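Local coordinates for peroxiredoxin 5 (Alvinella pompejana, PDB 2XHF), which probably reduces hydrogen peroxide and organic hydroperoxides as an antioxidant enzyme, in the manner of other peroxiredoxins of the thioredoxin-like fold, at residues N60-Y65 with I104-D109; C82-V85 with V90-A93. All coordinates share one frame; numbering follows the deposited sequence.

Interactions 1 and 2 are both buried, their centres about 8 Å apart, and meet through Met-106, which touches Met-91. Two probable backbone hydrogen bonds tie strand 79-84 to the 104-109 segment: Arg-105 O to Cys-82 N at 2.8 Å and Asp-109 N to Ala-84 O, also at 2.8 Å. Packing adds to them, with Ile-104 CG2 at 3.5 Å from Cys-82 N. Interaction 2 holds helix 88-98 to strand 79-84, and the chain then runs on into strand 105-108, which meets helix 62-67 in interaction 1. As in relatives, helix 62-67 probably follows the loop of the peroxidatic site; the geometry of both contacts is that of core packing.

Interaction 1 (N60-Y65 with I104-D109); sequences NHIPEY and IRMLAD
Ile-62 and Ile-104 meet methyl to methyl: CG2 of Ile-62 stands 4.1 Å from CD1 of Ile-104, and the two side chains cross obliquely. The longer branch of Ile-62 carries its CD1 to 4.4 Å from Met-106 CE. Ile-104 likewise serves two partners, since its CD1 is also 4.4 Å from Tyr-65 CB; this methyl faces two side chains about one helical turn apart, with Ile-62 CG2 and Tyr-65 CB subtending about 82° at it.

Ile-104 places CG1 anti to its carbonyl carbon and continues extended (chi2 168°), which sends CD1 toward the helix. Tyr-65 contributes CB, while its ring leads away to stack with Phe-48. No hydrogen bond crosses the interface, and only 119 Å² is buried in total, consistent with light apolar packing.

Farther out, Ile-62 also touches Trp-94 and Val-98 of helix 88-98 and Phe-48 of strand 44-49, Met-106 touches Met-91 and Trp-94, and Ile-104 touches Ile-80 and Cys-82 of strand 79-84. The contact therefore joins the start of helix 62-67 to strand 105-108, an outermost strand of the sheet within this chain, bordered by helix 88-98 and strands 44-49 and 79-84.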
ATOM      1  N   ASN A  60      -8.900 -11.030   8.760  1.00 15.58           N
ATOM      2  CA  ASN A  60      -9.326 -12.064   9.711  1.00 18.64           C
ATOM      3  C   ASN A  60     -10.682 -11.767  10.331  1.00 20.10           C
ATOM      4  O   ASN A  60     -11.437 -12.685  10.658  1.00 25.20           O
ATOM      5  CB  ASN A  60      -8.284 -12.244  10.820  1.00 20.01           C
ATOM      6  CG  ASN A  60      -7.112 -13.077  10.377  1.00 22.96           C
ATOM      7  OD1 ASN A  60      -7.024 -13.467   9.213  1.00 27.27           O
ATOM      8  ND2 ASN A  60      -6.199 -13.348  11.296  1.00 28.53           N
ATOM      9  N   HIS A  61     -10.990 -10.486  10.484  1.00 17.16           N
ATOM     10  CA  HIS A  61     -12.173 -10.087  11.251  1.00 17.93           C
ATOM     11  C   HIS A  61     -13.244  -9.407  10.443  1.00 17.09           C
ATOM     12  O   HIS A  61     -14.405  -9.395  10.842  1.00 18.83           O
ATOM     13  CB  HIS A  61     -11.731  -9.225  12.417  1.00 19.83           C
ATOM     14  CG  HIS A  61     -10.731  -9.905  13.290  1.00 25.25           C
ATOM     15  ND1 HIS A  61     -11.002 -11.092  13.939  1.00 30.87           N
ATOM     16  CD2 HIS A  61      -9.451  -9.590  13.591  1.00 28.31           C
ATOM     17  CE1 HIS A  61      -9.928 -11.475  14.607  1.00 30.55           C
ATOM     18  NE2 HIS A  61      -8.977 -10.577  14.421  1.00 31.94           N
ATOM     19  N   ILE A  62     -12.864  -8.828   9.309  1.00 16.62           N
ATOM     20  CA  ILE A  62     -13.827  -8.173   8.451  1.00 15.81           C
ATOM     21  C   ILE A  62     -15.034  -9.059   8.098  1.00 15.31           C
ATOM     22  O   ILE A  62     -16.167  -8.608   8.175  1.00 16.98           O
ATOM     23  CB  ILE A  62     -13.125  -7.548   7.244  1.00 18.00           C
ATOM     24  CG1 ILE A  62     -12.446  -6.245   7.716  1.00 18.59           C
ATOM     25  CG2 ILE A  62     -14.126  -7.260   6.129  1.00 17.85           C
ATOM     26  CD1 ILE A  62     -11.487  -5.645   6.720  1.00 19.36           C
ATOM     27  N   PRO A  63     -14.815 -10.340   7.762  1.00 17.29           N
ATOM     28  CA  PRO A  63     -15.979 -11.168   7.426  1.00 19.58           C
ATOM     29  C   PRO A  63     -17.026 -11.218   8.545  1.00 18.38           C
ATOM     30  O   PRO A  63     -18.225 -11.180   8.243  1.00 17.80           O
ATOM     31  CB  PRO A  63     -15.363 -12.553   7.180  1.00 22.50           C
ATOM     32  CG  PRO A  63     -13.999 -12.260   6.751  1.00 21.91           C
ATOM     33  CD  PRO A  63     -13.556 -11.071   7.540  1.00 19.70           C
ATOM     34  N   GLU A  64     -16.606 -11.267   9.805  1.00 20.59           N
ATOM     35  CA  GLU A  64     -17.574 -11.303  10.901  1.00 23.48           C
ATOM     36  C   GLU A  64     -18.259  -9.961  11.109  1.00 18.56           C
ATOM     37  O   GLU A  64     -19.450  -9.940  11.389  1.00 21.21           O
ATOM     38  CB  GLU A  64     -16.956 -11.772  12.210  1.00 24.69           C
ATOM     39  CG  GLU A  64     -18.006 -12.116  13.267  1.00 35.06           C
ATOM     40  CD  GLU A  64     -17.529 -13.180  14.238  1.00 30.18           C
ATOM     41  OE1 GLU A  64     -16.860 -12.808  15.220  1.00 37.59           O
ATOM     42  OE2 GLU A  64     -17.837 -14.370  14.005  1.00 44.24           O
ATOM     43  N   TYR A  65     -17.520  -8.854  10.970  1.00 15.65           N
ATOM     44  CA  TYR A  65     -18.152  -7.535  10.992  1.00 16.55           C
ATOM     45  C   TYR A  65     -19.228  -7.465   9.914  1.00 14.31           C
ATOM     46  O   TYR A  65     -20.333  -6.990  10.158  1.00 16.40           O
ATOM     47  CB  TYR A  65     -17.151  -6.386  10.767  1.00 17.12           C
ATOM     48  CG  TYR A  65     -16.259  -6.051  11.942  1.00 16.61           C
ATOM     49  CD1 TYR A  65     -16.755  -5.408  13.070  1.00 20.37           C
ATOM     50  CD2 TYR A  65     -14.906  -6.320  11.892  1.00 17.66           C
ATOM     51  CE1 TYR A  65     -15.920  -5.078  14.138  1.00 17.54           C
ATOM     52  CE2 TYR A  65     -14.069  -6.019  12.950  1.00 19.85           C
ATOM     53  CZ  TYR A  65     -14.578  -5.383  14.062  1.00 18.03           C
ATOM     54  OH  TYR A  65     -13.730  -5.071  15.095  1.00 21.15           O
ATOM     55  N   ILE A 104     -18.205  -0.895   5.054  1.00 12.42           N
ATOM     56  CA  ILE A 104     -17.217  -0.365   5.984  1.00 13.72           C
ATOM     57  C   ILE A 104     -16.471   0.790   5.326  1.00 13.85           C
ATOM     58  O   ILE A 104     -16.013   0.673   4.192  1.00 14.66           O
ATOM     59  CB  ILE A 104     -16.209  -1.466   6.394  1.00 13.89           C
ATOM     60  CG1 ILE A 104     -16.927  -2.640   7.095  1.00 16.73           C
ATOM     61  CG2 ILE A 104     -15.121  -0.895   7.291  1.00 14.45           C
ATOM     62  CD1 ILE A 104     -16.049  -3.870   7.271  1.00 20.54           C
ATOM     63  N   ARG A 105     -16.387   1.917   6.019  1.00 12.65           N
ATOM     64  CA  ARG A 105     -15.610   3.052   5.564  1.00 12.62           C
ATOM     65  C   ARG A 105     -14.128   2.720   5.715  1.00 12.77           C
ATOM     66  O   ARG A 105     -13.685   2.344   6.790  1.00 14.54           O
ATOM     67  CB  ARG A 105     -15.963   4.278   6.401  1.00 13.94           C
ATOM     68  CG  ARG A 105     -17.433   4.707   6.334  1.00 15.27           C
ATOM     69  CD  ARG A 105     -17.782   5.409   5.025  1.00 14.02           C
ATOM     70  NE  ARG A 105     -17.024   6.635   4.839  1.00 13.65           N
ATOM     71  CZ  ARG A 105     -17.282   7.786   5.447  1.00 15.61           C
ATOM     72  NH1 ARG A 105     -18.319   7.925   6.277  1.00 17.38           N
ATOM     73  NH2 ARG A 105     -16.496   8.816   5.198  1.00 14.87           N
ATOM     74  N   MET A 106     -13.377   2.902   4.636  1.00 12.03           N
ATOM     75  CA  MET A 106     -11.968   2.559   4.615  1.00 12.50           C
ATOM     76  C   MET A 106     -11.153   3.817   4.748  1.00 11.86           C
ATOM     77  O   MET A 106     -10.997   4.573   3.785  1.00 14.06           O
ATOM     78  CB  MET A 106     -11.629   1.802   3.327  1.00 13.63           C
ATOM     79  CG  MET A 106     -12.285   0.440   3.254  1.00 16.61           C
ATOM     80  SD  MET A 106     -11.336  -0.752   4.225  1.00 16.99           S
ATOM     81  CE  MET A 106     -12.507  -2.090   4.428  1.00 19.82           C
ATOM     82  N   LEU A 107     -10.655   4.038   5.958  1.00 11.35           N
ATOM     83  CA  LEU A 107      -9.957   5.250   6.319  1.00 11.61           C
ATOM     84  C   LEU A 107      -8.435   5.033   6.308  1.00 12.61           C
ATOM     85  O   LEU A 107      -7.914   4.158   6.974  1.00 14.33           O
ATOM     86  CB  LEU A 107     -10.406   5.742   7.692  1.00 13.83           C
ATOM     87  CG  LEU A 107     -11.908   5.935   7.872  1.00 11.96           C
ATOM     88  CD1 LEU A 107     -12.169   6.431   9.278  1.00 14.97           C
ATOM     89  CD2 LEU A 107     -12.490   6.885   6.832  1.00 13.79           C
ATOM     90  N   ALA A 108      -7.760   5.855   5.528  1.00 11.49           N
ATOM     91  CA  ALA A 108      -6.309   5.789   5.390  1.00 13.10           C
ATOM     92  C   ALA A 108      -5.652   6.827   6.279  1.00 13.26           C
ATOM     93  O   ALA A 108      -5.773   8.027   6.035  1.00 13.48           O
ATOM     94  CB  ALA A 108      -5.914   6.001   3.943  1.00 13.79           C
ATOM     95  N   ASP A 109      -5.033   6.363   7.351  1.00 13.63           N
ATOM     96  CA  ASP A 109      -4.244   7.209   8.258  1.00 14.00           C
ATOM     97  C   ASP A 109      -2.851   7.350   7.654  1.00 14.27           C
ATOM     98  O   ASP A 109      -1.845   6.821   8.164  1.00 14.89           O
ATOM     99  CB  ASP A 109      -4.165   6.527   9.619  1.00 15.47           C
ATOM    100  CG  ASP A 109      -3.471   7.385  10.663  1.00 15.81           C
ATOM    101  OD1 ASP A 109      -3.495   8.631  10.523  1.00 15.92           O
ATOM    102  OD2 ASP A 109      -2.914   6.812  11.632  1.00 16.87           O
TER

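Interaction 2 (C82-V85 with V90-A93)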
ATOM      1  N   CYS A  82     -12.840   1.052   9.169  1.00 12.64           N
ATOM      2  CA  CYS A  82     -11.568   0.369   9.306  1.00 12.24           C
ATOM      3  C   CYS A  82     -10.477   1.373   8.989  1.00 12.80           C
ATOM      4  O   CYS A  82     -10.554   2.043   7.974  1.00 14.24           O
ATOM      5  CB  CYS A  82     -11.494  -0.766   8.299  1.00 13.61           C
ATOM      6  SG  CYS A  82      -9.907  -1.637   8.233  1.00 14.75           S
ATOM      7  N   ILE A  83      -9.474   1.476   9.859  1.00 12.58           N
ATOM      8  CA  ILE A  83      -8.399   2.430   9.674  1.00 12.15           C
ATOM      9  C   ILE A  83      -7.054   1.699   9.605  1.00 11.96           C
ATOM     10  O   ILE A  83      -6.803   0.756  10.359  1.00 12.68           O
ATOM     11  CB  ILE A  83      -8.412   3.513  10.781  1.00 13.64           C
ATOM     12  CG1 ILE A  83      -7.451   4.641  10.475  1.00 14.90           C
ATOM     13  CG2 ILE A  83      -8.169   2.944  12.167  1.00 14.51           C
ATOM     14  CD1 ILE A  83      -7.838   5.966  11.198  1.00 16.88           C
ATOM     15  N   ALA A  84      -6.203   2.153   8.695  1.00 12.38           N
ATOM     16  CA  ALA A  84      -4.863   1.607   8.553  1.00 12.71           C
ATOM     17  C   ALA A  84      -3.905   2.684   8.110  1.00 12.83           C
ATOM     18  O   ALA A  84      -4.297   3.641   7.444  1.00 11.88           O
ATOM     19  CB  ALA A  84      -4.875   0.508   7.522  1.00 17.23           C
ATOM     20  N   VAL A  85      -2.627   2.491   8.420  1.00 12.88           N
ATOM     21  CA  VAL A  85      -1.587   3.379   7.956  1.00 15.13           C
ATOM     22  C   VAL A  85      -1.201   2.876   6.557  1.00 12.63           C
ATOM     23  O   VAL A  85      -0.360   1.968   6.392  1.00 14.45           O
ATOM     24  CB  VAL A  85      -0.407   3.423   8.947  1.00 15.37           C
ATOM     25  CG1 VAL A  85       0.682   4.351   8.442  1.00 15.74           C
ATOM     26  CG2 VAL A  85      -0.877   3.849  10.340  1.00 14.49           C
ATOM     27  N   VAL A  90      -4.259   2.505  -2.137  1.00 11.79           N
ATOM     28  CA  VAL A  90      -4.075   1.139  -1.713  1.00 11.51           C
ATOM     29  C   VAL A  90      -5.234   0.733  -0.799  1.00 11.20           C
ATOM     30  O   VAL A  90      -5.811  -0.337  -0.927  1.00 11.99           O
ATOM     31  CB  VAL A  90      -2.719   0.965  -1.009  1.00 11.55           C
ATOM     32  CG1 VAL A  90      -2.694  -0.365  -0.296  1.00 13.54           C
ATOM     33  CG2 VAL A  90      -1.571   1.091  -2.016  1.00 14.49           C
ATOM     34  N   MET A  91      -5.576   1.597   0.146  1.00 11.87           N
ATOM     35  CA  MET A  91      -6.632   1.261   1.102  1.00 13.25           C
ATOM     36  C   MET A  91      -7.968   1.013   0.401  1.00 11.61           C
ATOM     37  O   MET A  91      -8.646   0.053   0.690  1.00 12.56           O
ATOM     38  CB  MET A  91      -6.771   2.377   2.129  1.00 15.38           C
ATOM     39  CG  MET A  91      -7.654   1.987   3.239  1.00 25.24           C
ATOM     40  SD  MET A  91      -6.803   0.903   4.374  1.00 20.51           S
ATOM     41  CE  MET A  91      -8.041   0.823   5.719  1.00 17.62           C
ATOM     42  N   ALA A  92      -8.318   1.870  -0.550  1.00 11.43           N
ATOM     43  CA  ALA A  92      -9.592   1.741  -1.242  1.00 11.59           C
ATOM     44  C   ALA A  92      -9.635   0.472  -2.092  1.00 11.26           C
ATOM     45  O   ALA A  92     -10.653  -0.207  -2.143  1.00 13.97           O
ATOM     46  CB  ALA A  92      -9.864   2.977  -2.100  1.00 12.79           C
ATOM     47  N   ALA A  93      -8.531   0.162  -2.778  1.00 12.21           N
ATOM     48  CA  ALA A  93      -8.486  -1.013  -3.646  1.00 12.19           C
ATOM     49  C   ALA A  93      -8.653  -2.244  -2.773  1.00 11.60           C
ATOM     50  O   ALA A  93      -9.378  -3.159  -3.098  1.00 12.76           O
ATOM     51  CB  ALA A  93      -7.187  -1.075  -4.412  1.00 13.67           C
TER
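Met-91 supplies the whole helix side of this contact, its thioether reaching from helix 88-98 to the face of strand 79-84. Side-chain packing comes first. CB of Ala-84 lies 3.7 Å from Met-91 CE and also 3.7 Å from Met-91 SD, so the alanine methyl rests alongside the S-CE bond. Two residues earlier on the strand, Cys-82 turns SG to within 4.0 Å of the same Met-91 CE. The bend in the methionine makes this possible: CG leaves anti to the backbone N, then chi2 turns by 77°, and the final extended step carries CE between the two strand side chains. The CB of Ile-83, between them in sequence, points away from the helix.

Backbone contacts form the second group. Met-91 CE is 3.6 Å from Cys-82 O, with a C-O-CE angle near 107°, so the methyl approaches the carbonyl from its flank. Met-91 CE is also 4.1 Å from Ile-83 C.

Outside the pair, Met-91 touches Met-106 and Ala-108 of strand 105-108, which completes this beta-alpha-beta unit, while Val-90 and Ala-93 pack on Ala-53 and Phe-54 of the second subunit. With no hydrogen bond or salt bridge across 126 Å² of buried surface, the chemistry implies attachment by dispersion and shape through one methionine.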